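Local coordinates for protein threonine synthase (Brucella melitensis bv. 1, PDB 4F4F) that probably catalyses the pyridoxal-phosphate-dependent conversion of O-phospho-L-homoserine and water to L-threonine and phosphate, the last step of threonine biosynthesis, at residues A[142-147]-A[197-202]; A[285-290]-A[368-373]; A[252-257]-A[405-410]. All coordinates share one frame; numbering follows the deposited sequence.

Interaction 1 of 3, residues A[142-147]-A[197-202]; sequences VGATSG and GNFDDC
Backbone rather than side chain is the main partner of the Phe199 ring, which lies against the peptide link between Thr145 and Ser146. Its corner CE1 comes within 3.4 Å of Thr145 C, while Ala144 C sits at the ring edge, near the ring plane. The ring also approaches Thr145 O, which is buried without a partner, a possible polar cost. Over one face stands Ser146 CB, 4.2 Å from the centroid of the Phe199 ring and 12° off its normal, a CH-pi contact. The ring gets there because CG is anti to the backbone N (chi1 176°), which carries it out from the first turn of helix 199-211. One turn on, Cys202 CB meets the methyl of Ala144, the last residue of strand 139-144, at 3.8 Å. Small side chains suit this spot, since the helix backbone itself comes close.

Each segment is shaped by local bonds. Asn198 and Asp201 form a capping box: Asn198 OD1 accepts from Asp201 N at 2.8 Å, and Asp201 OD2 from Asn198 N. Thr145 OG1 closes an ST turn with Gly147 N. The chemistry implies that van der Waals and CH-pi contact joins strand end to helix start, while polar bonds shape each side separately.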
loop_
_atom_site.group_PDB
_atom_site.type_symbol
_atom_site.label_atom_id
_atom_site.label_comp_id
_atom_site.label_asym_id
_atom_site.label_seq_id
_atom_site.Cartn_x
_atom_site.Cartn_y
_atom_site.Cartn_z
ATOM N N VAL A 142 13.199 3.466 9.781
ATOM C CA VAL A 142 13.999 2.252 9.591
ATOM C C VAL A 142 13.109 1.136 9.037
ATOM O O VAL A 142 12.017 0.932 9.526
ATOM C CB VAL A 142 14.712 1.823 10.907
ATOM C CG1 VAL A 142 15.580 0.603 10.644
ATOM C CG2 VAL A 142 15.611 2.948 11.456
ATOM N N GLY A 143 13.533 0.479 7.963
ATOM C CA GLY A 143 12.820 -0.676 7.449
ATOM C C GLY A 143 13.692 -1.666 6.717
ATOM O O GLY A 143 14.858 -1.388 6.418
ATOM N N ALA A 144 13.129 -2.847 6.467
ATOM C CA ALA A 144 13.789 -3.904 5.716
ATOM C C ALA A 144 12.967 -4.165 4.468
ATOM O O ALA A 144 11.741 -4.014 4.496
ATOM C CB ALA A 144 13.875 -5.169 6.555
ATOM N N THR A 145 13.616 -4.507 3.360
ATOM C CA THR A 145 12.890 -4.766 2.108
ATOM C C THR A 145 13.589 -5.873 1.337
ATOM O O THR A 145 14.800 -6.080 1.495
ATOM C CB THR A 145 12.867 -3.511 1.214
ATOM O OG1 THR A 145 12.074 -3.767 0.039
ATOM C CG2 THR A 145 14.318 -3.111 0.768
ATOM N N SER A 146 12.828 -6.581 0.514
ATOM C CA SER A 146 13.401 -7.483 -0.467
ATOM C C SER A 146 13.633 -6.732 -1.768
ATOM O O SER A 146 14.178 -7.298 -2.706
ATOM C CB SER A 146 12.449 -8.652 -0.723
ATOM O OG SER A 146 11.230 -8.113 -1.207
ATOM N N GLY A 147 13.203 -5.471 -1.859
ATOM C CA GLY A 147 13.566 -4.643 -3.009
ATOM C C GLY A 147 12.615 -3.509 -3.311
ATOM O O GLY A 147 13.036 -2.339 -3.392
ATOM N N GLY A 197 23.478 -10.895 4.564
ATOM C CA GLY A 197 22.470 -11.829 5.074
ATOM C C GLY A 197 21.245 -11.776 4.156
ATOM O O GLY A 197 21.239 -11.055 3.147
ATOM N N ASN A 198 20.220 -12.574 4.468
ATOM C CA ASN A 198 19.056 -12.672 3.611
ATOM C C ASN A 198 17.970 -11.725 4.103
ATOM O O ASN A 198 18.177 -10.964 5.058
ATOM C CB ASN A 198 18.559 -14.133 3.510
ATOM C CG ASN A 198 18.243 -14.737 4.846
ATOM O OD1 ASN A 198 17.832 -14.047 5.781
ATOM N ND2 ASN A 198 18.422 -16.034 4.951
ATOM N N PHE A 199 16.838 -11.706 3.413
ATOM C CA PHE A 199 15.732 -10.807 3.759
ATOM C C PHE A 199 15.246 -11.040 5.179
ATOM O O PHE A 199 14.983 -10.095 5.922
ATOM C CB PHE A 199 14.563 -10.958 2.779
ATOM C CG PHE A 199 13.357 -10.115 3.139
ATOM C CD1 PHE A 199 13.490 -8.759 3.361
ATOM C CD2 PHE A 199 12.099 -10.681 3.242
ATOM C CE1 PHE A 199 12.405 -7.973 3.681
ATOM C CE2 PHE A 199 10.985 -9.901 3.562
ATOM C CZ PHE A 199 11.140 -8.551 3.793
ATOM N N ASP A 200 15.136 -12.305 5.561
ATOM C CA ASP A 200 14.712 -12.628 6.911
ATOM C C ASP A 200 15.692 -11.999 7.929
ATOM O O ASP A 200 15.268 -11.417 8.942
ATOM C CB ASP A 200 14.649 -14.134 7.103
ATOM C CG ASP A 200 14.069 -14.512 8.449
ATOM O OD1 ASP A 200 12.862 -14.250 8.664
ATOM O OD2 ASP A 200 14.819 -15.062 9.296
ATOM N N ASP A 201 16.991 -12.101 7.642
ATOM C CA ASP A 201 17.994 -11.455 8.494
ATOM C C ASP A 201 17.767 -9.934 8.586
ATOM O O ASP A 201 17.897 -9.349 9.659
ATOM C CB ASP A 201 19.416 -11.702 7.979
ATOM C CG ASP A 201 19.852 -13.143 8.076
ATOM O OD1 ASP A 201 19.549 -13.811 9.089
ATOM O OD2 ASP A 201 20.539 -13.574 7.128
ATOM N N CYS A 202 17.443 -9.292 7.470
ATOM C CA CYS A 202 17.187 -7.832 7.498
ATOM C C CYS A 202 15.995 -7.516 8.418
ATOM O O CYS A 202 16.002 -6.553 9.207
ATOM C CB CYS A 202 16.959 -7.287 6.081
ATOM S SG CYS A 202 18.408 -7.427 5.011
#

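Interaction 2 of 3, residues A[285-290]-A[368-373]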
loop_
_atom_site.group_PDB
_atom_site.type_symbol
_atom_site.label_atom_id
_atom_site.label_comp_id
_atom_site.label_asym_id
_atom_site.label_seq_id
_atom_site.Cartn_x
_atom_site.Cartn_y
_atom_site.Cartn_z
ATOM N N THR A 285 -5.903 -12.652 -5.514
ATOM C CA THR A 285 -4.763 -13.196 -4.812
ATOM C C THR A 285 -3.952 -14.052 -5.791
ATOM O O THR A 285 -4.458 -14.492 -6.831
ATOM C CB THR A 285 -5.181 -14.097 -3.612
ATOM O OG1 THR A 285 -5.510 -15.429 -4.091
ATOM C CG2 THR A 285 -6.359 -13.460 -2.836
ATOM N N ASN A 286 -2.697 -14.275 -5.435
ATOM C CA ASN A 286 -1.894 -15.310 -6.049
ATOM C C ASN A 286 -2.101 -16.651 -5.323
ATOM O O ASN A 286 -3.073 -16.794 -4.567
ATOM C CB ASN A 286 -0.419 -14.856 -6.248
ATOM C CG ASN A 286 0.396 -14.724 -4.958
ATOM O OD1 ASN A 286 0.173 -15.416 -3.961
ATOM N ND2 ASN A 286 1.404 -13.848 -5.007
ATOM N N ASP A 287 -1.236 -17.644 -5.580
ATOM C CA ASP A 287 -1.313 -18.955 -4.902
ATOM C C ASP A 287 -1.339 -18.867 -3.367
ATOM O O ASP A 287 -1.798 -19.777 -2.699
ATOM C CB ASP A 287 -0.128 -19.847 -5.340
ATOM C CG ASP A 287 -0.022 -19.961 -6.854
ATOM O OD1 ASP A 287 -0.716 -20.802 -7.432
ATOM O OD2 ASP A 287 0.693 -19.146 -7.465
ATOM N N ASN A 288 -0.840 -17.771 -2.815
ATOM C CA ASN A 288 -0.991 -17.502 -1.384
ATOM C C ASN A 288 -2.371 -16.890 -1.175
ATOM O O ASN A 288 -2.561 -15.674 -1.217
ATOM C CB ASN A 288 0.119 -16.573 -0.924
ATOM C CG ASN A 288 1.479 -17.188 -1.130
ATOM O OD1 ASN A 288 1.909 -18.005 -0.332
ATOM N ND2 ASN A 288 2.156 -16.815 -2.210
ATOM N N ASP A 289 -3.338 -17.765 -0.968
ATOM C CA ASP A 289 -4.728 -17.427 -1.175
ATOM C C ASP A 289 -5.540 -17.451 0.123
ATOM O O ASP A 289 -6.760 -17.669 0.082
ATOM C CB ASP A 289 -5.304 -18.391 -2.218
ATOM C CG ASP A 289 -5.387 -19.831 -1.734
ATOM O OD1 ASP A 289 -4.746 -20.250 -0.732
ATOM O OD2 ASP A 289 -6.127 -20.568 -2.407
ATOM N N ILE A 290 -4.884 -17.164 1.248
ATOM C CA ILE A 290 -5.569 -17.101 2.545
ATOM C C ILE A 290 -6.864 -16.310 2.463
ATOM O O ILE A 290 -7.891 -16.756 2.957
ATOM C CB ILE A 290 -4.652 -16.569 3.690
ATOM C CG1 ILE A 290 -5.313 -16.857 5.051
ATOM C CG2 ILE A 290 -4.278 -15.083 3.529
ATOM C CD1 ILE A 290 -4.371 -16.595 6.196
ATOM N N SER A 368 -5.268 -16.460 -8.873
ATOM C CA SER A 368 -4.646 -16.743 -10.188
ATOM C C SER A 368 -3.291 -17.421 -9.947
ATOM O O SER A 368 -2.438 -16.868 -9.244
ATOM C CB SER A 368 -4.445 -15.458 -10.989
ATOM O OG SER A 368 -3.880 -15.703 -12.277
ATOM N N THR A 369 -3.126 -18.618 -10.489
ATOM C CA THR A 369 -1.847 -19.334 -10.402
ATOM C C THR A 369 -0.820 -18.678 -11.327
ATOM O O THR A 369 -1.160 -17.839 -12.174
ATOM C CB THR A 369 -2.009 -20.790 -10.861
ATOM O OG1 THR A 369 -2.414 -20.798 -12.231
ATOM C CG2 THR A 369 -3.043 -21.545 -9.985
ATOM N N VAL A 370 0.430 -19.106 -11.199
ATOM C CA VAL A 370 1.496 -18.589 -12.045
ATOM C C VAL A 370 1.162 -18.776 -13.522
ATOM O O VAL A 370 1.306 -17.852 -14.289
ATOM C CB VAL A 370 2.860 -19.234 -11.683
ATOM C CG1 VAL A 370 3.869 -19.058 -12.820
ATOM C CG2 VAL A 370 3.373 -18.656 -10.358
ATOM N N ASP A 371 0.678 -19.952 -13.915
ATOM C CA ASP A 371 0.349 -20.219 -15.320
ATOM C C ASP A 371 -0.849 -19.379 -15.814
ATOM O O ASP A 371 -0.855 -18.896 -16.944
ATOM C CB ASP A 371 0.063 -21.716 -15.538
ATOM C CG ASP A 371 1.329 -22.571 -15.485
ATOM O OD1 ASP A 371 2.441 -21.999 -15.433
ATOM O OD2 ASP A 371 1.222 -23.804 -15.525
ATOM N N GLU A 372 -1.854 -19.237 -14.961
ATOM C CA GLU A 372 -3.038 -18.435 -15.287
ATOM C C GLU A 372 -2.652 -16.983 -15.448
ATOM O O GLU A 372 -3.110 -16.313 -16.355
ATOM C CB GLU A 372 -4.094 -18.566 -14.197
ATOM C CG GLU A 372 -4.803 -19.905 -14.222
ATOM C CD GLU A 372 -5.567 -20.223 -12.956
ATOM O OE1 GLU A 372 -5.497 -19.481 -11.971
ATOM O OE2 GLU A 372 -6.222 -21.284 -12.922
ATOM N N THR A 373 -1.790 -16.503 -14.559
ATOM C CA THR A 373 -1.293 -15.124 -14.632
ATOM C C THR A 373 -0.505 -14.898 -15.937
ATOM O O THR A 373 -0.723 -13.895 -16.630
ATOM C CB THR A 373 -0.422 -14.795 -13.412
ATOM O OG1 THR A 373 -1.157 -15.031 -12.187
ATOM C CG2 THR A 373 0.052 -13.371 -13.442
HETATM O O HOH W 1 1.206 -21.323 -9.678
HETATM O O HOH W 2 0.332 -16.741 -8.980
#
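Asp287 turns its carboxylate to Thr369 through chi1 -53°, which puts CG beside the backbone N; Thr369, with chi1 62°, keeps OG1 for its own helix and offers CG2 to Asp287. Thr369, the N-cap of helix 370-384, forms a capping box with Glu372: Thr369 OG1 accepts from Glu372 N, and Glu372 OE1 from Thr369 N. An aspartate suits the facing loop because its two oxygens can each accept from a water at the helix start. Asp287 OD1 lies 3.5 Å from both CA and CG2 of Thr369, and two waters link the Asp287 carboxylate to the helix start. One donates to Asp287 OD1 and accepts from Val370 N; such a helix N terminus would tend to favour a negative charge nearby.

The backbones join where strand 278-285 ends beside strand 363-367: Ser368 N donates to Thr285 O at 2.9 Å, with an N-H...O angle of 145°. Asn286 forms an Asx turn, its OD1 taking both N and ND2 of Asn288. This loop runs near the cofactor: the side chain of Asn286 is about 8 Å from the bound pyridoxal phosphate. The second water donates to Asp287 OD2 at 2.9 Å and to Ser368 O at 2.8 Å.

Interaction 3 of 3, residues A[252-257]-A[405-410]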
loop_
_atom_site.group_PDB
_atom_site.type_symbol
_atom_site.label_atom_id
_atom_site.label_comp_id
_atom_site.label_asym_id
_atom_site.label_seq_id
_atom_site.Cartn_x
_atom_site.Cartn_y
_atom_site.Cartn_z
ATOM N N ALA A 252 -22.973 2.976 -10.260
ATOM C CA ALA A 252 -22.003 2.322 -9.402
ATOM C C ALA A 252 -20.866 1.764 -10.241
ATOM O O ALA A 252 -21.052 1.384 -11.412
ATOM C CB ALA A 252 -22.692 1.205 -8.643
ATOM N N VAL A 253 -19.708 1.660 -9.619
ATOM C CA VAL A 253 -18.491 1.168 -10.249
ATOM C C VAL A 253 -17.953 0.017 -9.414
ATOM O O VAL A 253 -18.140 -0.013 -8.186
ATOM C CB VAL A 253 -17.454 2.320 -10.361
ATOM C CG1 VAL A 253 -16.097 1.799 -10.879
ATOM C CG2 VAL A 253 -17.980 3.401 -11.314
ATOM N N SER A 254 -17.339 -0.964 -10.070
ATOM C CA SER A 254 -16.707 -2.082 -9.374
ATOM C C SER A 254 -15.190 -2.011 -9.492
ATOM O O SER A 254 -14.634 -1.463 -10.472
ATOM C CB SER A 254 -17.225 -3.432 -9.896
ATOM O OG SER A 254 -18.582 -3.604 -9.586
ATOM N N PHE A 255 -14.515 -2.553 -8.491
ATOM C CA PHE A 255 -13.065 -2.582 -8.476
ATOM C C PHE A 255 -12.520 -3.963 -8.145
ATOM O O PHE A 255 -12.998 -4.630 -7.225
ATOM C CB PHE A 255 -12.504 -1.611 -7.453
ATOM C CG PHE A 255 -12.808 -0.160 -7.741
ATOM C CD1 PHE A 255 -13.997 0.405 -7.344
ATOM C CD2 PHE A 255 -11.887 0.630 -8.388
ATOM C CE1 PHE A 255 -14.258 1.738 -7.569
ATOM C CE2 PHE A 255 -12.149 1.962 -8.650
ATOM C CZ PHE A 255 -13.343 2.509 -8.234
ATOM N N THR A 256 -11.462 -4.344 -8.848
ATOM C CA THR A 256 -10.697 -5.521 -8.497
ATOM C C THR A 256 -9.279 -5.109 -8.161
ATOM O O THR A 256 -8.638 -4.372 -8.907
ATOM C CB THR A 256 -10.718 -6.558 -9.655
ATOM O OG1 THR A 256 -12.071 -6.916 -9.942
ATOM C CG2 THR A 256 -9.913 -7.842 -9.306
ATOM N N VAL A 257 -8.781 -5.616 -7.038
ATOM C CA VAL A 257 -7.523 -5.182 -6.489
ATOM C C VAL A 257 -6.584 -6.354 -6.255
ATOM O O VAL A 257 -6.906 -7.224 -5.420
ATOM C CB VAL A 257 -7.760 -4.518 -5.137
ATOM C CG1 VAL A 257 -6.429 -4.030 -4.552
ATOM C CG2 VAL A 257 -8.769 -3.386 -5.264
ATOM N N GLY A 405 -22.597 -8.413 -12.869
ATOM C CA GLY A 405 -23.407 -7.231 -12.920
ATOM C C GLY A 405 -23.084 -6.413 -14.126
ATOM O O GLY A 405 -22.285 -6.798 -14.993
ATOM N N THR A 406 -23.740 -5.269 -14.173
ATOM C CA THR A 406 -23.643 -4.382 -15.287
ATOM C C THR A 406 -22.648 -3.249 -14.992
ATOM O O THR A 406 -22.287 -2.514 -15.890
ATOM C CB THR A 406 -25.037 -3.807 -15.612
ATOM O OG1 THR A 406 -25.402 -2.852 -14.618
ATOM C CG2 THR A 406 -26.084 -4.945 -15.606
ATOM N N ALA A 407 -22.189 -3.114 -13.754
ATOM C CA ALA A 407 -21.240 -2.048 -13.448
ATOM C C ALA A 407 -19.958 -2.160 -14.273
ATOM O O ALA A 407 -19.478 -3.263 -14.521
ATOM C CB ALA A 407 -20.891 -2.036 -11.966
ATOM N N PRO A 408 -19.356 -1.014 -14.630
ATOM C CA PRO A 408 -18.019 -1.042 -15.186
ATOM C C PRO A 408 -17.006 -1.534 -14.160
ATOM O O PRO A 408 -17.127 -1.234 -12.960
ATOM C CB PRO A 408 -17.731 0.425 -15.468
ATOM C CG PRO A 408 -18.584 1.164 -14.508
ATOM C CD PRO A 408 -19.825 0.373 -14.414
ATOM N N MET A 409 -16.036 -2.301 -14.650
ATOM C CA MET A 409 -14.978 -2.862 -13.808
ATOM C C MET A 409 -13.672 -2.101 -14.007
ATOM O O MET A 409 -13.175 -1.943 -15.141
ATOM C CB MET A 409 -14.771 -4.343 -14.165
ATOM C CG MET A 409 -13.703 -5.043 -13.326
ATOM S SD MET A 409 -14.047 -5.007 -11.554
ATOM C CE MET A 409 -15.335 -6.234 -11.466
ATOM N N VAL A 410 -13.100 -1.671 -12.897
ATOM C CA VAL A 410 -11.819 -1.057 -12.866
ATOM C C VAL A 410 -10.882 -2.015 -12.157
ATOM O O VAL A 410 -11.141 -2.433 -10.998
ATOM C CB VAL A 410 -11.887 0.253 -12.101
ATOM C CG1 VAL A 410 -10.485 0.847 -11.979
ATOM C CG2 VAL A 410 -12.867 1.225 -12.794
#
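Three backbone hydrogen bonds join Ser254 and Thr256 to Pro408 and Val410 in parallel register. Ser254 N donates to Pro408 O, Val410 N to Ser254 O and Thr256 N to Val410 O, each at 2.9 Å. The first is nearly straight, with an N-H...O angle of 169°. Val410 O is also approached by Phe255 CA at 3.2 Å, a CA-H...O contact. Proline, lacking an N-H, suits position 408, where the ladder uses its carbonyl.

Apolar contacts gather on the face bearing Phe255 and Val410, whose side chains lie side by side, pointing the same way, with Phe255 CD2 3.7 Å from Val410 CB. Beta-branched valine offers a broad surface: Val410 CG2 also meets Val253 CG1 at 3.8 Å, and the other methyl of Val253 touches the Pro408 ring. Helix 236-245 packs on this side, Tyr239 meeting the Phe255 ring edge-to-face.

Sulfur and hydroxyl contacts occupy the opposite face, with Ser254 and Met409. Bent at chi2 59° and chi3 75°, the Met409 chain curls back over the neighbouring strand, bringing SD 3.2 Å from Thr256 OG1, a buried hydroxyl without a hydrogen-bond partner in the model, and CE 3.7 Å from Ser254 CB. A flexible thioether suits this fold-back. Ser254 OG, beside the Ala407 methyl, is hydrogen-bonded to Gln280 N on strand 278-285.

Strands 253-258 and 409-413 are thus adjacent in the mixed, mainly parallel six-stranded sheet of this fold type II PLP enzyme. Both lead toward cofactor-binding loops: Gly260 and Asn261 follow the first and Thr414 follows the second.

From the N terminus, interaction 1 comes first and closes a loop of 49 residues, tying the end of strand 139-144, within the five-stranded parallel sheet, to the start of helix 199-211. Interaction 3 opens next, at strand 253-258, and closes only at strand 409-413, across 147 residues. Nested inside that loop, interaction 2 joins the segment after strand 278-285 to the start of helix 370-384. Interactions 2 and 3 both involve strands of the mixed six-stranded sheet or the loops that follow them, their nearest atoms about 6 Å apart. Interactions 1 and 3 lie on opposite sides of the chain's centre, their centres about 36 Å apart, in the two sheet-bearing parts of the fold.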